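Local coordinates for cell wall surface anchor family protein (Streptococcus agalactiae, PDB 3PHS) that serves as a minor pilin of a Gram-positive pathogen, its IgG-like domain mediating adhesion to lung epithelial cells, at residues Q14-D26 / P36-L49. Numbering follows the deposited sequence.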
loop_
_atom_site.group_PDB
_atom_site.type_symbol
_atom_site.label_atom_id
_atom_site.label_comp_id
_atom_site.label_asym_id
_atom_site.label_seq_id
_atom_site.Cartn_x
_atom_site.Cartn_y
_atom_site.Cartn_z
ATOM N N GLN A 14 15.024 -24.946 -9.245
ATOM C CA GLN A 14 13.980 -24.161 -9.885
ATOM C C GLN A 14 13.135 -23.566 -8.795
ATOM O O GLN A 14 12.833 -24.233 -7.816
ATOM C CB GLN A 14 13.087 -25.080 -10.710
ATOM C CG GLN A 14 13.836 -25.853 -11.767
ATOM C CD GLN A 14 14.468 -24.929 -12.738
ATOM O OE1 GLN A 14 15.660 -24.611 -12.644
ATOM N NE2 GLN A 14 13.672 -24.464 -13.690
ATOM N N LEU A 15 12.751 -22.313 -8.968
ATOM C CA LEU A 15 11.778 -21.696 -8.072
ATOM C C LEU A 15 10.694 -21.055 -8.911
ATOM O O LEU A 15 10.998 -20.351 -9.877
ATOM C CB LEU A 15 12.464 -20.631 -7.213
ATOM C CG LEU A 15 11.563 -19.743 -6.359
ATOM C CD1 LEU A 15 10.809 -20.561 -5.304
ATOM C CD2 LEU A 15 12.375 -18.624 -5.688
ATOM N N THR A 16 9.433 -21.291 -8.532
ATOM C CA THR A 16 8.286 -20.726 -9.247
ATOM C C THR A 16 7.457 -19.981 -8.236
ATOM O O THR A 16 7.074 -20.554 -7.235
ATOM C CB THR A 16 7.401 -21.829 -9.897
ATOM O OG1 THR A 16 8.182 -22.588 -10.837
ATOM C CG2 THR A 16 6.190 -21.210 -10.637
ATOM N N ILE A 17 7.207 -18.694 -8.488
ATOM C CA ILE A 17 6.359 -17.889 -7.608
ATOM C C ILE A 17 5.033 -17.786 -8.317
ATOM O O ILE A 17 4.993 -17.354 -9.464
ATOM C CB ILE A 17 6.937 -16.436 -7.408
ATOM C CG1 ILE A 17 8.371 -16.423 -6.834
ATOM C CG2 ILE A 17 5.999 -15.566 -6.573
ATOM C CD1 ILE A 17 8.728 -17.485 -5.927
ATOM N N VAL A 18 3.949 -18.183 -7.650
ATOM C CA VAL A 18 2.622 -18.169 -8.276
ATOM C C VAL A 18 1.787 -17.093 -7.613
ATOM O O VAL A 18 1.447 -17.192 -6.430
ATOM C CB VAL A 18 1.910 -19.556 -8.184
ATOM C CG1 VAL A 18 0.655 -19.617 -9.083
ATOM C CG2 VAL A 18 2.863 -20.682 -8.592
ATOM N N HIS A 19 1.466 -16.052 -8.384
ATOM C CA HIS A 19 0.734 -14.905 -7.860
ATOM C C HIS A 19 -0.766 -15.015 -8.181
ATOM O O HIS A 19 -1.167 -14.788 -9.316
ATOM C CB HIS A 19 1.327 -13.613 -8.461
ATOM C CG HIS A 19 0.759 -12.356 -7.874
ATOM N ND1 HIS A 19 1.500 -11.492 -7.097
ATOM C CD2 HIS A 19 -0.480 -11.810 -7.968
ATOM C CE1 HIS A 19 0.736 -10.486 -6.707
ATOM N NE2 HIS A 19 -0.468 -10.649 -7.227
ATOM N N LEU A 20 -1.573 -15.379 -7.177
ATOM C CA LEU A 20 -3.023 -15.588 -7.333
ATOM C C LEU A 20 -3.789 -14.663 -6.415
ATOM O O LEU A 20 -3.453 -14.529 -5.232
ATOM C CB LEU A 20 -3.418 -17.041 -6.998
ATOM C CG LEU A 20 -2.669 -18.130 -7.784
ATOM C CD1 LEU A 20 -3.078 -19.534 -7.326
ATOM C CD2 LEU A 20 -2.917 -17.943 -9.288
ATOM N N GLU A 21 -4.818 -14.018 -6.955
ATOM C CA GLU A 21 -5.754 -13.302 -6.113
ATOM C C GLU A 21 -6.857 -14.290 -5.744
ATOM O O GLU A 21 -7.638 -14.706 -6.602
ATOM C CB GLU A 21 -6.305 -12.045 -6.820
ATOM C CG GLU A 21 -5.244 -10.935 -6.907
ATOM C CD GLU A 21 -5.717 -9.666 -7.609
ATOM O OE1 GLU A 21 -6.829 -9.644 -8.191
ATOM O OE2 GLU A 21 -4.932 -8.700 -7.600
ATOM N N ALA A 22 -6.886 -14.664 -4.475
ATOM C CA ALA A 22 -7.801 -15.680 -3.971
ATOM C C ALA A 22 -8.688 -15.070 -2.897
ATOM O O ALA A 22 -8.329 -14.059 -2.291
ATOM C CB ALA A 22 -7.002 -16.870 -3.398
ATOM N N ARG A 23 -9.828 -15.703 -2.643
ATOM C CA ARG A 23 -10.726 -15.296 -1.555
ATOM C C ARG A 23 -10.230 -15.850 -0.220
ATOM O O ARG A 23 -9.580 -16.903 -0.184
ATOM C CB ARG A 23 -12.143 -15.847 -1.807
ATOM C CG ARG A 23 -12.780 -15.481 -3.168
ATOM C CD ARG A 23 -14.006 -16.363 -3.471
ATOM N NE ARG A 23 -13.646 -17.745 -3.839
ATOM C CZ ARG A 23 -14.510 -18.672 -4.258
ATOM N NH1 ARG A 23 -15.796 -18.378 -4.380
ATOM N NH2 ARG A 23 -14.100 -19.906 -4.554
ATOM N N ASP A 24 -10.562 -15.178 0.883
ATOM C CA ASP A 24 -10.121 -15.651 2.195
ATOM C C ASP A 24 -10.501 -17.130 2.358
ATOM O O ASP A 24 -9.730 -17.903 2.928
ATOM C CB ASP A 24 -10.694 -14.809 3.347
ATOM C CG ASP A 24 -9.991 -13.455 3.521
ATOM O OD1 ASP A 24 -9.094 -13.092 2.717
ATOM O OD2 ASP A 24 -10.352 -12.737 4.488
ATOM N N ILE A 25 -11.658 -17.521 1.815
ATOM C CA ILE A 25 -12.118 -18.923 1.913
ATOM C C ILE A 25 -11.357 -19.934 1.026
ATOM O O ILE A 25 -11.379 -21.136 1.302
ATOM C CB ILE A 25 -13.653 -19.082 1.700
ATOM C CG1 ILE A 25 -14.076 -18.586 0.313
ATOM C CG2 ILE A 25 -14.408 -18.357 2.810
ATOM C CD1 ILE A 25 -14.846 -19.597 -0.485
ATOM N N ASP A 26 -10.707 -19.438 -0.024
ATOM C CA ASP A 26 -9.839 -20.234 -0.885
ATOM C C ASP A 26 -8.502 -20.524 -0.210
ATOM O O ASP A 26 -7.736 -21.363 -0.683
ATOM C CB ASP A 26 -9.541 -19.505 -2.215
ATOM C CG ASP A 26 -10.777 -19.312 -3.095
ATOM O OD1 ASP A 26 -11.672 -20.185 -3.066
ATOM O OD2 ASP A 26 -10.837 -18.288 -3.831
ATOM N N PRO A 36 -3.691 -22.137 -2.935
ATOM C CA PRO A 36 -5.070 -21.892 -2.553
ATOM C C PRO A 36 -5.996 -22.773 -3.399
ATOM O O PRO A 36 -5.603 -23.267 -4.476
ATOM C CB PRO A 36 -5.283 -20.396 -2.870
ATOM C CG PRO A 36 -4.231 -20.043 -3.817
ATOM C CD PRO A 36 -3.047 -20.947 -3.520
ATOM N N LYS A 37 -7.212 -22.952 -2.896
ATOM C CA LYS A 37 -8.213 -23.837 -3.490
ATOM C C LYS A 37 -8.716 -23.309 -4.832
ATOM O O LYS A 37 -9.078 -24.081 -5.727
ATOM C CB LYS A 37 -9.361 -24.033 -2.494
ATOM C CG LYS A 37 -8.911 -24.728 -1.200
ATOM C CD LYS A 37 -10.042 -24.814 -0.174
ATOM C CE LYS A 37 -9.569 -25.509 1.119
ATOM N NZ LYS A 37 -10.674 -25.646 2.150
ATOM N N GLU A 38 -8.725 -21.984 -4.950
ATOM C CA GLU A 38 -9.077 -21.286 -6.172
ATOM C C GLU A 38 -8.197 -20.048 -6.159
ATOM O O GLU A 38 -7.655 -19.669 -5.107
ATOM C CB GLU A 38 -10.545 -20.823 -6.165
ATOM C CG GLU A 38 -11.635 -21.919 -6.180
ATOM C CD GLU A 38 -11.654 -22.738 -7.456
ATOM O OE1 GLU A 38 -11.320 -22.195 -8.536
ATOM O OE2 GLU A 38 -12.010 -23.947 -7.372
ATOM N N GLY A 39 -8.076 -19.395 -7.306
ATOM C CA GLY A 39 -7.279 -18.165 -7.361
ATOM C C GLY A 39 -7.065 -17.701 -8.778
ATOM O O GLY A 39 -6.863 -18.514 -9.681
ATOM N N THR A 40 -7.063 -16.386 -8.970
ATOM C CA THR A 40 -6.927 -15.823 -10.311
ATOM C C THR A 40 -5.488 -15.397 -10.545
ATOM O O THR A 40 -4.954 -14.615 -9.760
ATOM C CB THR A 40 -7.842 -14.575 -10.488
ATOM O OG1 THR A 40 -9.168 -14.904 -10.069
ATOM C CG2 THR A 40 -7.857 -14.112 -11.949
ATOM N N PRO A 41 -4.860 -15.903 -11.614
ATOM C CA PRO A 41 -3.480 -15.527 -11.876
ATOM C C PRO A 41 -3.409 -14.095 -12.319
ATOM O O PRO A 41 -4.332 -13.613 -13.024
ATOM C CB PRO A 41 -3.071 -16.435 -13.044
ATOM C CG PRO A 41 -4.346 -16.727 -13.740
ATOM C CD PRO A 41 -5.357 -16.864 -12.615
ATOM N N ILE A 42 -2.337 -13.425 -11.893
ATOM C CA ILE A 42 -2.078 -12.052 -12.294
ATOM C C ILE A 42 -0.784 -12.016 -13.082
ATOM O O ILE A 42 0.262 -12.453 -12.599
ATOM C CB ILE A 42 -1.954 -11.077 -11.091
ATOM C CG1 ILE A 42 -3.146 -11.221 -10.127
ATOM C CG2 ILE A 42 -1.773 -9.615 -11.603
ATOM C CD1 ILE A 42 -4.520 -10.934 -10.765
ATOM N N GLU A 43 -0.850 -11.440 -14.280
ATOM C CA GLU A 43 0.349 -11.269 -15.102
ATOM C C GLU A 43 1.001 -9.900 -14.828
ATOM O O GLU A 43 0.309 -8.921 -14.467
ATOM C CB GLU A 43 -0.020 -11.439 -16.594
ATOM C CG GLU A 43 1.171 -11.403 -17.581
ATOM C CD GLU A 43 1.620 -9.985 -17.949
ATOM O OE1 GLU A 43 2.805 -9.800 -18.318
ATOM O OE2 GLU A 43 0.804 -9.042 -17.848
ATOM N N GLY A 44 2.314 -9.819 -15.026
ATOM C CA GLY A 44 3.027 -8.528 -14.995
ATOM C C GLY A 44 3.541 -8.070 -13.638
ATOM O O GLY A 44 4.041 -6.940 -13.508
ATOM N N VAL A 45 3.434 -8.926 -12.622
ATOM C CA VAL A 45 3.927 -8.589 -11.285
ATOM C C VAL A 45 5.416 -8.902 -11.217
ATOM O O VAL A 45 5.851 -10.022 -11.562
ATOM C CB VAL A 45 3.152 -9.319 -10.122
ATOM C CG1 VAL A 45 3.708 -8.926 -8.728
ATOM C CG2 VAL A 45 1.646 -9.012 -10.176
ATOM N N LEU A 46 6.191 -7.897 -10.808
ATOM C CA LEU A 46 7.637 -8.035 -10.698
ATOM C C LEU A 46 8.036 -8.593 -9.347
ATOM O O LEU A 46 7.771 -7.973 -8.312
ATOM C CB LEU A 46 8.313 -6.673 -10.941
ATOM C CG LEU A 46 9.833 -6.586 -10.826
ATOM C CD1 LEU A 46 10.521 -7.698 -11.618
ATOM C CD2 LEU A 46 10.250 -5.216 -11.346
ATOM N N TYR A 47 8.650 -9.779 -9.372
ATOM C CA TYR A 47 9.245 -10.393 -8.174
ATOM C C TYR A 47 10.768 -10.279 -8.205
ATOM O O TYR A 47 11.403 -10.441 -9.262
ATOM C CB TYR A 47 8.812 -11.874 -8.036
ATOM C CG TYR A 47 7.445 -11.990 -7.409
ATOM C CD1 TYR A 47 6.291 -12.003 -8.196
ATOM C CD2 TYR A 47 7.297 -12.023 -6.024
ATOM C CE1 TYR A 47 5.028 -12.083 -7.608
ATOM C CE2 TYR A 47 6.027 -12.080 -5.431
ATOM C CZ TYR A 47 4.906 -12.119 -6.232
ATOM O OH TYR A 47 3.657 -12.188 -5.639
ATOM N N GLN A 48 11.343 -9.957 -7.054
ATOM C CA GLN A 48 12.783 -9.991 -6.905
ATOM C C GLN A 48 13.155 -10.953 -5.799
ATOM O O GLN A 48 12.495 -10.998 -4.765
ATOM C CB GLN A 48 13.326 -8.597 -6.620
ATOM C CG GLN A 48 13.077 -7.705 -7.788
ATOM C CD GLN A 48 13.583 -6.306 -7.614
ATOM O OE1 GLN A 48 13.691 -5.569 -8.604
ATOM N NE2 GLN A 48 13.891 -5.915 -6.384
ATOM N N LEU A 49 14.246 -11.685 -6.027
ATOM C CA LEU A 49 14.768 -12.636 -5.060
ATOM C C LEU A 49 16.200 -12.256 -4.710
ATOM O O LEU A 49 17.040 -12.142 -5.601
ATOM C CB LEU A 49 14.665 -14.073 -5.612
ATOM C CG LEU A 49 13.369 -14.888 -5.432
ATOM C CD1 LEU A 49 13.219 -15.358 -4.011
ATOM C CD2 LEU A 49 12.086 -14.176 -5.865
HETATM O O HOH W 1 -11.901 -23.403 2.566
#
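Asp-26 OD2, packed against Glu-38 CB of the facing segment, takes two hydrogen bonds, from Arg-23 N at 3.0 Å and from Arg-23 NE at 2.9 Å, both arriving from the same face of the carboxylate plane. With Arg-23 NH2 on OD1, the guanidinium holds the carboxylate side-on in a salt bridge, and CB of Glu-38 also lies 3.4 Å from the acid's OD1. The backbone of Asp-26 ties the same end of the contact across the segments: its O accepts from Lys-37 N in a nearly straight bond (2.8 Å, 171°). Further along, Glu-21 and Thr-40 form an antiparallel hydrogen-bonded pair and Leu-20 faces Pro-41 as the neighbouring non-hydrogen-bonded pair, after which Ile-42 N donates to His-19 O; CD1 of Leu-20 meets CG of Pro-36 while its CD2 lies against Pro-41.

Strands 14-18 and 46-49 stay 9.7 Å apart at their closest approach, and side chains bridge the gap. With CG anti to the backbone N (chi1 -173°), the buried His-19 ring reaches Tyr-47, its ND1 sharing a 2.7 Å hydrogen bond with the Tyr-47 OH. Val-45 CG2 sits over one face of this imidazole, whereas Ile-42 CG1 meets its edge at CD2. Ile-17 CG2 lies over the phenol face, 3.5 Å from the ring centroid and 7° off the normal, a CH-pi contact. Leu-15 and Leu-49 then meet tip to tip, with Phe-92 of strand 89-95 touching both.

Strand 13-21 is thus joined to the sheet containing strand 46-52 as in a beta-sandwich: a methyl packs on one face of each ring, and one polar bond pairs a buried imidazole nitrogen with a phenol oxygen.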